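Long-range contact in beta-lactamase OXA-2 (Salmonella typhimurium, PDB 1K38), which hydrolyses the beta-lactam ring of penicillins, oxacillin among them, as a class D serine enzyme of antibiotic resistance: residues 190-199 against 225-233. Residues are numbered along the deposited sequence; the frame is centred on the assembly and turned at random.
Sequences TGWEGRMGWW and LFKREAIVR. With FMT (formic acid), chain C.
R228 of helix 226-238 reaches over the hairpin of strands 184-192 and 196-205, near its turn, where the C-terminal helix packs on the central sheet of the penicillin-recognising serine-enzyme fold. The axes of helix 226-233 and strand 196-199 approach to 7.9 Å at 44°. R228 CB lies 4.1 Å from W199 CB. CG leads on toward W198 O, and CD passes 3.3 Å from that oxygen, beside the backbone of G197, which presents no side chain there. A bend at chi3 (-59°) brings NE to L225 O, to which it donates, fixing the arginine to the backbone three residues earlier. The guanidinium is sandwiched between T190 CG2 and L225 CD2, on opposite faces. In its plane, NH1 donates to G191 O over 2.9 Å, yet arrives from above the carbonyl plane, on the face opposite W198 N. NH1 also donates to formic acid O1 at 2.6 Å, and NH2 adds a weak bond to the same O1. T190 OG1 and S99 OG hold this small acid too; beside the K-T-G motif (K189, T190, G191), that grip is consistent with a site for a substrate carboxylate. On one flank L225 CD2 sits over the five-membered ring of W192, 3.6 Å from its centroid, while W192 NE1 bonds T218. On the other, W199 offers its edge to V232 CB and one face to E229, whose carboxylate stacks nearly parallel to the ring. R233 grips E229 OE1 side-on through NE and NH2, and R182 of the second subunit also pairs with that oxygen. E229 CG stands 3.3 Å from the centroid of the six-membered ring of W199, 3° off its normal.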
# COMPACT_ATOMS: atom_id res chain seq x y z
N THR A 190 -5.36 -12.22 8.50
CA THR A 190 -6.03 -13.44 8.92
C THR A 190 -5.56 -13.83 10.32
O THR A 190 -4.54 -13.34 10.81
CB THR A 190 -5.69 -14.62 8.00
OG1 THR A 190 -4.27 -14.75 7.91
CG2 THR A 190 -6.27 -14.40 6.62
N GLY A 191 -6.32 -14.72 10.94
CA GLY A 191 -5.97 -15.22 12.26
C GLY A 191 -6.55 -16.60 12.45
O GLY A 191 -7.61 -16.91 11.90
N TRP A 192 -5.84 -17.45 13.19
CA TRP A 192 -6.30 -18.80 13.50
C TRP A 192 -5.55 -19.33 14.71
O TRP A 192 -4.32 -19.33 14.73
CB TRP A 192 -6.08 -19.76 12.32
CG TRP A 192 -6.63 -21.14 12.59
CD1 TRP A 192 -7.91 -21.45 12.97
CD2 TRP A 192 -5.93 -22.39 12.49
NE1 TRP A 192 -8.05 -22.81 13.11
CE2 TRP A 192 -6.85 -23.41 12.82
CE3 TRP A 192 -4.62 -22.74 12.15
CZ2 TRP A 192 -6.50 -24.77 12.81
CZ3 TRP A 192 -4.27 -24.09 12.14
CH2 TRP A 192 -5.21 -25.09 12.48
N GLU A 193 -6.29 -19.79 15.71
CA GLU A 193 -5.63 -20.33 16.89
C GLU A 193 -6.03 -21.78 17.16
O GLU A 193 -5.83 -22.29 18.25
CB GLU A 193 -5.91 -19.46 18.12
CG GLU A 193 -7.34 -18.97 18.27
CD GLU A 193 -8.33 -20.09 18.50
OE1 GLU A 193 -8.56 -20.87 17.55
OE2 GLU A 193 -8.86 -20.19 19.62
N GLY A 194 -6.58 -22.43 16.14
CA GLY A 194 -6.96 -23.83 16.28
C GLY A 194 -8.44 -24.15 16.11
O GLY A 194 -8.78 -25.10 15.40
N ARG A 195 -9.31 -23.38 16.76
CA ARG A 195 -10.74 -23.65 16.67
C ARG A 195 -11.54 -22.44 16.22
O ARG A 195 -12.75 -22.54 15.97
CB ARG A 195 -11.27 -24.11 18.03
CG ARG A 195 -11.19 -23.04 19.12
CD ARG A 195 -10.26 -23.47 20.23
NE ARG A 195 -8.91 -23.73 19.74
CZ ARG A 195 -7.97 -24.37 20.43
NH1 ARG A 195 -6.77 -24.55 19.90
NH2 ARG A 195 -8.23 -24.83 21.64
N MET A 196 -10.86 -21.30 16.11
CA MET A 196 -11.48 -20.03 15.72
C MET A 196 -10.64 -19.36 14.64
O MET A 196 -9.43 -19.22 14.79
CB MET A 196 -11.56 -19.12 16.96
CG MET A 196 -11.52 -17.63 16.65
SD MET A 196 -13.16 -16.89 16.68
CE MET A 196 -14.09 -18.03 15.73
N GLY A 197 -11.29 -18.93 13.56
CA GLY A 197 -10.57 -18.27 12.48
C GLY A 197 -11.10 -16.87 12.21
O GLY A 197 -12.31 -16.64 12.30
N TRP A 198 -10.21 -15.95 11.86
CA TRP A 198 -10.58 -14.56 11.58
C TRP A 198 -10.09 -14.04 10.23
O TRP A 198 -9.15 -14.56 9.65
CB TRP A 198 -9.90 -13.58 12.55
CG TRP A 198 -10.24 -13.57 13.99
CD1 TRP A 198 -9.61 -14.27 14.98
CD2 TRP A 198 -11.16 -12.70 14.64
NE1 TRP A 198 -10.07 -13.87 16.21
CE2 TRP A 198 -11.03 -12.91 16.03
CE3 TRP A 198 -12.09 -11.75 14.18
CZ2 TRP A 198 -11.79 -12.20 16.97
CZ3 TRP A 198 -12.84 -11.04 15.12
CH2 TRP A 198 -12.68 -11.27 16.50
N TRP A 199 -10.75 -12.99 9.77
CA TRP A 199 -10.29 -12.23 8.62
C TRP A 199 -10.88 -10.86 8.90
O TRP A 199 -12.10 -10.70 8.98
CB TRP A 199 -10.73 -12.74 7.24
CG TRP A 199 -9.79 -12.18 6.17
CD1 TRP A 199 -8.43 -11.97 6.30
CD2 TRP A 199 -10.12 -11.81 4.82
NE1 TRP A 199 -7.91 -11.50 5.12
CE2 TRP A 199 -8.91 -11.39 4.19
CE3 TRP A 199 -11.30 -11.79 4.08
CZ2 TRP A 199 -8.87 -10.97 2.86
CZ3 TRP A 199 -11.26 -11.37 2.76
CH2 TRP A 199 -10.06 -10.96 2.16
N LEU A 225 -9.95 -23.05 6.87
CA LEU A 225 -9.34 -21.73 6.71
C LEU A 225 -9.69 -20.98 5.43
O LEU A 225 -9.82 -19.75 5.46
CB LEU A 225 -7.83 -21.84 6.88
CG LEU A 225 -7.42 -22.39 8.26
CD1 LEU A 225 -5.92 -22.30 8.42
CD2 LEU A 225 -8.12 -21.61 9.37
N PHE A 226 -9.87 -21.68 4.32
CA PHE A 226 -10.20 -20.99 3.07
C PHE A 226 -11.54 -20.28 3.16
O PHE A 226 -11.80 -19.32 2.43
CB PHE A 226 -10.23 -21.98 1.89
CG PHE A 226 -11.49 -22.80 1.82
CD1 PHE A 226 -11.66 -23.92 2.65
CD2 PHE A 226 -12.51 -22.45 0.95
CE1 PHE A 226 -12.84 -24.66 2.60
CE2 PHE A 226 -13.69 -23.19 0.89
CZ PHE A 226 -13.85 -24.30 1.72
N LYS A 227 -12.40 -20.74 4.06
CA LYS A 227 -13.73 -20.17 4.23
C LYS A 227 -13.73 -18.73 4.72
O LYS A 227 -14.68 -17.99 4.49
CB LYS A 227 -14.56 -21.04 5.19
CG LYS A 227 -14.69 -22.48 4.74
CD LYS A 227 -15.45 -23.29 5.76
CE LYS A 227 -15.59 -24.74 5.33
NZ LYS A 227 -16.46 -25.50 6.26
N ARG A 228 -12.67 -18.35 5.42
CA ARG A 228 -12.57 -16.99 5.95
C ARG A 228 -12.67 -15.98 4.82
O ARG A 228 -13.55 -15.12 4.81
CB ARG A 228 -11.27 -16.82 6.72
CG ARG A 228 -11.16 -17.72 7.95
CD ARG A 228 -9.80 -17.63 8.59
NE ARG A 228 -8.74 -18.01 7.65
CZ ARG A 228 -7.44 -18.03 7.95
NH1 ARG A 228 -7.03 -17.69 9.17
NH2 ARG A 228 -6.56 -18.38 7.03
N GLU A 229 -11.77 -16.08 3.85
CA GLU A 229 -11.80 -15.17 2.71
C GLU A 229 -12.98 -15.43 1.77
O GLU A 229 -13.54 -14.50 1.20
CB GLU A 229 -10.49 -15.25 1.92
CG GLU A 229 -9.34 -14.49 2.55
CD GLU A 229 -8.21 -14.22 1.57
OE1 GLU A 229 -8.50 -13.90 0.39
OE2 GLU A 229 -7.03 -14.30 1.98
N ALA A 230 -13.36 -16.69 1.61
CA ALA A 230 -14.46 -17.02 0.71
C ALA A 230 -15.76 -16.33 1.11
O ALA A 230 -16.44 -15.74 0.28
CB ALA A 230 -14.66 -18.53 0.65
N ILE A 231 -16.10 -16.41 2.39
CA ILE A 231 -17.33 -15.79 2.88
C ILE A 231 -17.27 -14.26 2.79
O ILE A 231 -18.20 -13.63 2.28
CB ILE A 231 -17.62 -16.22 4.33
CG1 ILE A 231 -17.84 -17.74 4.37
CG2 ILE A 231 -18.85 -15.49 4.87
CD1 ILE A 231 -17.87 -18.34 5.76
N VAL A 232 -16.19 -13.67 3.27
CA VAL A 232 -16.06 -12.22 3.22
C VAL A 232 -16.09 -11.69 1.79
O VAL A 232 -16.79 -10.72 1.49
CB VAL A 232 -14.76 -11.73 3.89
CG1 VAL A 232 -14.62 -10.22 3.72
CG2 VAL A 232 -14.78 -12.09 5.37
N ARG A 233 -15.33 -12.31 0.90
CA ARG A 233 -15.29 -11.86 -0.48
C ARG A 233 -16.66 -11.96 -1.15
O ARG A 233 -17.04 -11.07 -1.91
CB ARG A 233 -14.25 -12.64 -1.28
CG ARG A 233 -12.81 -12.29 -0.92
CD ARG A 233 -11.82 -13.13 -1.70
NE ARG A 233 -10.43 -12.82 -1.37
CZ ARG A 233 -9.72 -11.86 -1.94
NH1 ARG A 233 -10.26 -11.10 -2.88
NH2 ARG A 233 -8.47 -11.64 -1.56
C FMT C . -3.65 -17.40 10.41
O1 FMT C . -4.49 -18.23 9.46
O2 FMT C . -2.90 -16.28 9.67